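PDB 4V1S: alpha-1,6-mannanase from Bacteroides thetaiotaomicron, which probably hydrolyses alpha-1,6-mannosidic linkages within mannan chains, as a member of glycoside hydrolase family 76. Local coordinates for residues Phe174-Glu179 with Ala206-Ser211; Gly186-Glu191 with Leu196-Asn201. One frame throughout, in Å; residues are numbered along the deposited sequence.

Contact 1: residues Phe174-Glu179 with Ala206-Ser211; sequences FSLSGE and AVTMLS
Thr208 is the side chain on which this meeting of helices 162-177 and 202-219 turns, because each branch of its forked side chain finds a different partner. Its hydroxyl side faces Ser175, with OG1 3.4 Å from Ser175 CB; its methyl side faces Leu176, with CG2 3.7 Å from Leu176 CD2. The torsion explains the split: chi1 of -60° sets CG2 anti to the backbone N and OG1 anti to the carbonyl carbon, and since the CB of Thr208 is directed at the other helix, both branches reach across.

The Ser175-Thr208 pair looks polar but is a van der Waals contact. The two hydroxyl oxygens, Ser175 OG and Thr208 OG1, are 4.0 Å apart, and each is engaged elsewhere: Ser175 OG bonds to Tyr142 O, and Thr208 OG1 to Cys204 O one turn back in its own helix. What Ser175 offers Thr208 is therefore its CB methylene. Small side chains at this point let the backbones come close, Ser175 CA and Thr208 CA being 6.4 Å apart. Leu176 starts off to one side, and its CD2 end bends back to graze the threonine methyl, the two side chains crossing at a slant.

Within 174-179, Gly178 N bonds to Ser175 O at 3.0 Å and Glu179 N to Leu176 O at 3.2 Å, both spanning three residues rather than the four of a regular alpha-helix.

Only 115 Å² is buried between the segments, consistent with much of the surrounding packing coming from other elements. Helix 142-159 touches Ser175 through Asn145, while helix 222-239 reaches Thr208 through Ile231, which places the contact within the helical body expected of the (alpha/alpha)6 barrel of this family.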
loop_
_atom_site.group_PDB
_atom_site.type_symbol
_atom_site.label_atom_id
_atom_site.label_comp_id
_atom_site.label_asym_id
_atom_site.label_seq_id
_atom_site.Cartn_x
_atom_site.Cartn_y
_atom_site.Cartn_z
ATOM N N PHE A 174 13.237 10.753 -1.007
ATOM C CA PHE A 174 12.273 11.808 -1.133
ATOM C C PHE A 174 11.358 11.866 0.072
ATOM O O PHE A 174 11.144 12.936 0.654
ATOM C CB PHE A 174 11.486 11.751 -2.440
ATOM C CG PHE A 174 10.571 12.939 -2.616
ATOM C CD1 PHE A 174 11.093 14.168 -2.943
ATOM C CD2 PHE A 174 9.227 12.865 -2.307
ATOM C CE1 PHE A 174 10.274 15.287 -3.016
ATOM C CE2 PHE A 174 8.408 13.966 -2.385
ATOM C CZ PHE A 174 8.930 15.183 -2.747
ATOM N N SER A 175 10.782 10.737 0.440
ATOM C CA SER A 175 9.884 10.709 1.622
ATOM C C SER A 175 10.625 11.245 2.866
ATOM O O SER A 175 10.069 12.000 3.680
ATOM C CB SER A 175 9.360 9.305 1.883
ATOM O OG SER A 175 8.565 8.828 0.820
ATOM N N LEU A 176 11.876 10.817 3.034
ATOM C CA LEU A 176 12.629 11.241 4.219
ATOM C C LEU A 176 12.973 12.736 4.210
ATOM O O LEU A 176 13.188 13.340 5.290
ATOM C CB LEU A 176 13.910 10.412 4.382
ATOM C CG LEU A 176 13.691 8.992 4.874
ATOM C CD1 LEU A 176 14.951 8.161 4.647
ATOM C CD2 LEU A 176 13.256 8.909 6.335
ATOM N N SER A 177 12.952 13.353 3.020
ATOM C CA SER A 177 13.226 14.777 2.926
ATOM C C SER A 177 11.998 15.558 3.440
ATOM O O SER A 177 12.089 16.768 3.675
ATOM C CB SER A 177 13.554 15.226 1.497
ATOM O OG SER A 177 12.404 15.285 0.637
ATOM N N GLY A 178 10.855 14.879 3.629
ATOM C CA GLY A 178 9.667 15.566 4.174
ATOM C C GLY A 178 9.626 15.577 5.699
ATOM O O GLY A 178 8.702 16.120 6.284
ATOM N N GLU A 179 10.602 14.961 6.324
ATOM C CA GLU A 179 10.752 14.941 7.787
ATOM C C GLU A 179 11.569 16.150 8.241
ATOM O O GLU A 179 12.639 16.452 7.702
ATOM C CB GLU A 179 11.501 13.681 8.262
ATOM C CG GLU A 179 11.482 13.493 9.770
ATOM C CD GLU A 179 12.389 12.401 10.306
ATOM O OE1 GLU A 179 13.083 11.723 9.509
ATOM O OE2 GLU A 179 12.387 12.199 11.548
ATOM N N ALA A 206 3.956 6.110 8.288
ATOM C CA ALA A 206 3.814 4.660 8.200
ATOM C C ALA A 206 4.458 4.051 6.959
ATOM O O ALA A 206 5.201 3.050 7.052
ATOM C CB ALA A 206 2.335 4.286 8.311
ATOM N N VAL A 207 4.220 4.625 5.790
ATOM C CA VAL A 207 4.853 4.081 4.596
ATOM C C VAL A 207 6.369 4.360 4.596
ATOM O O VAL A 207 7.165 3.595 4.043
ATOM C CB VAL A 207 4.232 4.573 3.270
ATOM C CG1 VAL A 207 2.792 4.122 3.172
ATOM C CG2 VAL A 207 4.369 6.076 3.051
ATOM N N THR A 208 6.782 5.480 5.201
ATOM C CA THR A 208 8.200 5.760 5.292
ATOM C C THR A 208 8.886 4.762 6.258
ATOM O O THR A 208 9.959 4.245 5.952
ATOM C CB THR A 208 8.439 7.224 5.670
ATOM O OG1 THR A 208 7.871 8.076 4.705
ATOM C CG2 THR A 208 9.896 7.564 5.781
ATOM N N MET A 209 8.251 4.473 7.398
ATOM C CA MET A 209 8.756 3.475 8.291
ATOM C C MET A 209 8.893 2.106 7.639
ATOM O O MET A 209 9.929 1.451 7.771
ATOM C CB MET A 209 7.874 3.339 9.539
ATOM C CG MET A 209 8.000 4.521 10.508
ATOM S SD MET A 209 6.655 4.648 11.714
ATOM C CE MET A 209 6.580 2.961 12.304
ATOM N N LEU A 210 7.865 1.675 6.921
ATOM C CA LEU A 210 7.910 0.366 6.308
ATOM C C LEU A 210 9.009 0.326 5.239
ATOM O O LEU A 210 9.757 -0.642 5.155
ATOM C CB LEU A 210 6.544 -0.031 5.739
ATOM C CG LEU A 210 6.516 -1.448 5.165
ATOM C CD1 LEU A 210 6.886 -2.499 6.211
ATOM C CD2 LEU A 210 5.146 -1.766 4.609
ATOM N N SER A 211 9.111 1.382 4.442
ATOM C CA SER A 211 10.154 1.485 3.421
ATOM C C SER A 211 11.543 1.422 4.055
ATOM O O SER A 211 12.440 0.712 3.569
ATOM C CB SER A 211 10.017 2.786 2.632
ATOM O OG SER A 211 8.820 2.848 1.878
#

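Contact 2: residues Gly186-Glu191 with Leu196-Asn201; sequences GIYFQE and LPVQKN
Lys200 and Tyr188 face each other where loop 186-191 and strand 199-201 share a single beta bridge, an antiparallel, non-hydrogen-bonded pair with CA atoms 4.1 Å apart. Beyond CG the lysine is extended, carrying CE over the face of the Tyr188 ring, 3.7 Å from its centroid and 13° off the ring normal, a CH-pi contact. NZ lies farther along, 4.6 Å from the same centroid, in cation-pi contact. It donates to Gly186 O at 2.9 Å, meeting that oxygen from well above the carbonyl plane. Val198 CG1 adds an apolar touch on Tyr188 CE1.

The bridge consists of two backbone bonds, Asn201 N to Ile187 O at 3.2 Å and Phe189 N to Gln199 O at 3.1 Å. Water 1 extends it, accepting from Ile187 N and donating to Asn201 O.

With CG anti to the backbone N (chi1 -174°), Phe189 brings ring atoms CD2 and CE2 to 3.7 Å from Leu196 CD1. Asn201 lies on the CB side of Phe189, ND2 3.3 Å from Phe189 CB, its amide inclined 37° to the ring. Gln199 NE2 steadies that amide, donating to Asn201 OD1.

Lys200 NZ also forms a salt bridge with Asp180 and donates to Val182 O and Gly185 O, probably offsetting the cost of burying its charge. Asp180 also bonds Tyr188 OH, joining both partners of the cation-pi pair and probably holding the ring's hydroxyl end in place.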
loop_
_atom_site.group_PDB
_atom_site.type_symbol
_atom_site.label_atom_id
_atom_site.label_comp_id
_atom_site.label_asym_id
_atom_site.label_seq_id
_atom_site.Cartn_x
_atom_site.Cartn_y
_atom_site.Cartn_z
ATOM N N GLY A 186 7.974 13.955 12.375
ATOM C CA GLY A 186 6.924 13.609 11.425
ATOM C C GLY A 186 7.167 14.196 10.052
ATOM O O GLY A 186 8.117 14.972 9.830
ATOM N N ILE A 187 6.302 13.801 9.131
ATOM C CA ILE A 187 6.490 14.047 7.702
ATOM C C ILE A 187 5.234 14.714 7.139
ATOM O O ILE A 187 4.122 14.263 7.371
ATOM C CB ILE A 187 6.811 12.724 6.966
ATOM C CG1 ILE A 187 8.128 12.160 7.490
ATOM C CG2 ILE A 187 6.854 12.896 5.428
ATOM C CD1 ILE A 187 8.469 10.769 6.992
ATOM N N TYR A 188 5.449 15.794 6.379
ATOM C CA TYR A 188 4.380 16.513 5.736
ATOM C C TYR A 188 3.627 15.623 4.770
ATOM O O TYR A 188 4.197 14.715 4.179
ATOM C CB TYR A 188 4.912 17.725 4.960
ATOM C CG TYR A 188 5.657 18.724 5.786
ATOM C CD1 TYR A 188 4.988 19.697 6.530
ATOM C CD2 TYR A 188 7.040 18.687 5.829
ATOM C CE1 TYR A 188 5.701 20.604 7.293
ATOM C CE2 TYR A 188 7.749 19.592 6.586
ATOM C CZ TYR A 188 7.071 20.539 7.312
ATOM O OH TYR A 188 7.784 21.427 8.058
ATOM N N PHE A 189 2.350 15.930 4.539
ATOM C CA PHE A 189 1.643 15.230 3.501
ATOM C C PHE A 189 2.271 15.423 2.137
ATOM O O PHE A 189 2.449 14.461 1.412
ATOM C CB PHE A 189 0.197 15.735 3.460
ATOM C CG PHE A 189 -0.701 14.994 2.502
ATOM C CD1 PHE A 189 -0.799 13.607 2.547
ATOM C CD2 PHE A 189 -1.398 15.685 1.508
ATOM C CE1 PHE A 189 -1.598 12.931 1.648
ATOM C CE2 PHE A 189 -2.223 15.007 0.611
ATOM C CZ PHE A 189 -2.312 13.627 0.674
ATOM N N GLN A 190 2.564 16.687 1.799
ATOM C CA GLN A 190 2.965 17.017 0.450
ATOM C C GLN A 190 3.988 18.161 0.358
ATOM O O GLN A 190 4.231 18.906 1.330
ATOM C CB GLN A 190 1.776 17.329 -0.385
ATOM C CG GLN A 190 1.150 18.666 -0.082
ATOM C CD GLN A 190 -0.105 18.886 -0.905
ATOM O OE1 GLN A 190 -0.094 18.851 -2.149
ATOM N NE2 GLN A 190 -1.191 19.102 -0.218
ATOM N N GLU A 191 4.608 18.244 -0.806
ATOM C CA GLU A 191 5.764 19.120 -1.026
ATOM C C GLU A 191 5.297 20.546 -1.278
ATOM O O GLU A 191 5.957 21.511 -0.859
ATOM C CB GLU A 191 6.583 18.615 -2.210
ATOM C CG GLU A 191 7.813 19.452 -2.524
ATOM C CD GLU A 191 8.566 18.903 -3.724
ATOM O OE1 GLU A 191 7.903 18.515 -4.744
ATOM O OE2 GLU A 191 9.812 18.881 -3.648
ATOM N N LEU A 196 -4.893 22.356 0.861
ATOM C CA LEU A 196 -4.890 21.705 2.169
ATOM C C LEU A 196 -4.073 22.481 3.162
ATOM O O LEU A 196 -2.986 22.970 2.828
ATOM C CB LEU A 196 -4.274 20.314 2.092
ATOM C CG LEU A 196 -5.107 19.243 1.406
ATOM C CD1 LEU A 196 -4.295 17.959 1.399
ATOM C CD2 LEU A 196 -6.455 19.019 2.091
ATOM N N PRO A 197 -4.558 22.552 4.408
ATOM C CA PRO A 197 -3.702 23.179 5.412
ATOM C C PRO A 197 -2.419 22.366 5.638
ATOM O O PRO A 197 -2.431 21.132 5.523
ATOM C CB PRO A 197 -4.577 23.210 6.677
ATOM C CG PRO A 197 -5.682 22.245 6.439
ATOM C CD PRO A 197 -5.816 22.019 4.970
ATOM N N VAL A 198 -1.335 23.058 5.955
ATOM C CA VAL A 198 -0.053 22.402 6.183
ATOM C C VAL A 198 -0.225 21.420 7.359
ATOM O O VAL A 198 -0.706 21.772 8.435
ATOM C CB VAL A 198 1.080 23.411 6.464
ATOM C CG1 VAL A 198 2.404 22.696 6.725
ATOM C CG2 VAL A 198 1.248 24.370 5.299
ATOM N N GLN A 199 0.204 20.184 7.146
ATOM C CA GLN A 199 -0.054 19.117 8.100
ATOM C C GLN A 199 0.940 17.991 7.925
ATOM O O GLN A 199 1.542 17.839 6.850
ATOM C CB GLN A 199 -1.491 18.601 7.941
ATOM C CG GLN A 199 -1.800 18.080 6.545
ATOM C CD GLN A 199 -3.262 17.815 6.347
ATOM O OE1 GLN A 199 -4.064 18.738 6.076
ATOM N NE2 GLN A 199 -3.637 16.563 6.494
ATOM N N LYS A 200 1.093 17.216 8.998
ATOM C CA LYS A 200 1.906 16.002 9.015
ATOM C C LYS A 200 0.998 14.821 9.317
ATOM O O LYS A 200 0.094 14.908 10.133
ATOM C CB LYS A 200 3.069 16.111 10.022
ATOM C CG LYS A 200 4.048 17.201 9.629
ATOM C CD LYS A 200 5.301 17.161 10.466
ATOM C CE LYS A 200 6.401 18.036 9.865
ATOM N NZ LYS A 200 7.714 17.788 10.533
ATOM N N ASN A 201 1.244 13.717 8.627
ATOM C CA ASN A 201 0.227 12.673 8.422
ATOM C C ASN A 201 0.742 11.279 8.786
ATOM O O ASN A 201 1.886 10.914 8.498
ATOM C CB ASN A 201 -0.251 12.689 6.945
ATOM C CG ASN A 201 -0.915 13.994 6.576
ATOM O OD1 ASN A 201 -2.125 14.044 6.281
ATOM N ND2 ASN A 201 -0.147 15.064 6.632
HETATM O O HOH W 1 4.206 12.022 9.718
#

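In the fold
Most touching residues of both contacts are buried in the fold (two of three, six of ten), but contact 1 lies deeper, its centre about 13 Å from the centre of the chain against about 19 Å for contact 2, where Leu196 and Val198 are exposed. Contact 1 joins two helices through thin van der Waals packing; contact 2 joins a loop to strand 199-201 with backbone bonds, a cation-pi pair and 477 Å² buried. That strand leads directly into helix 202-219, so the second segments lie on successive elements, and the contact centres are about 12 Å apart. They also touch: Ile187 CD1 packs 3.6 Å from Thr208 OG1, and Tyr188 N probably bonds to Gly178 O at 3.3 Å.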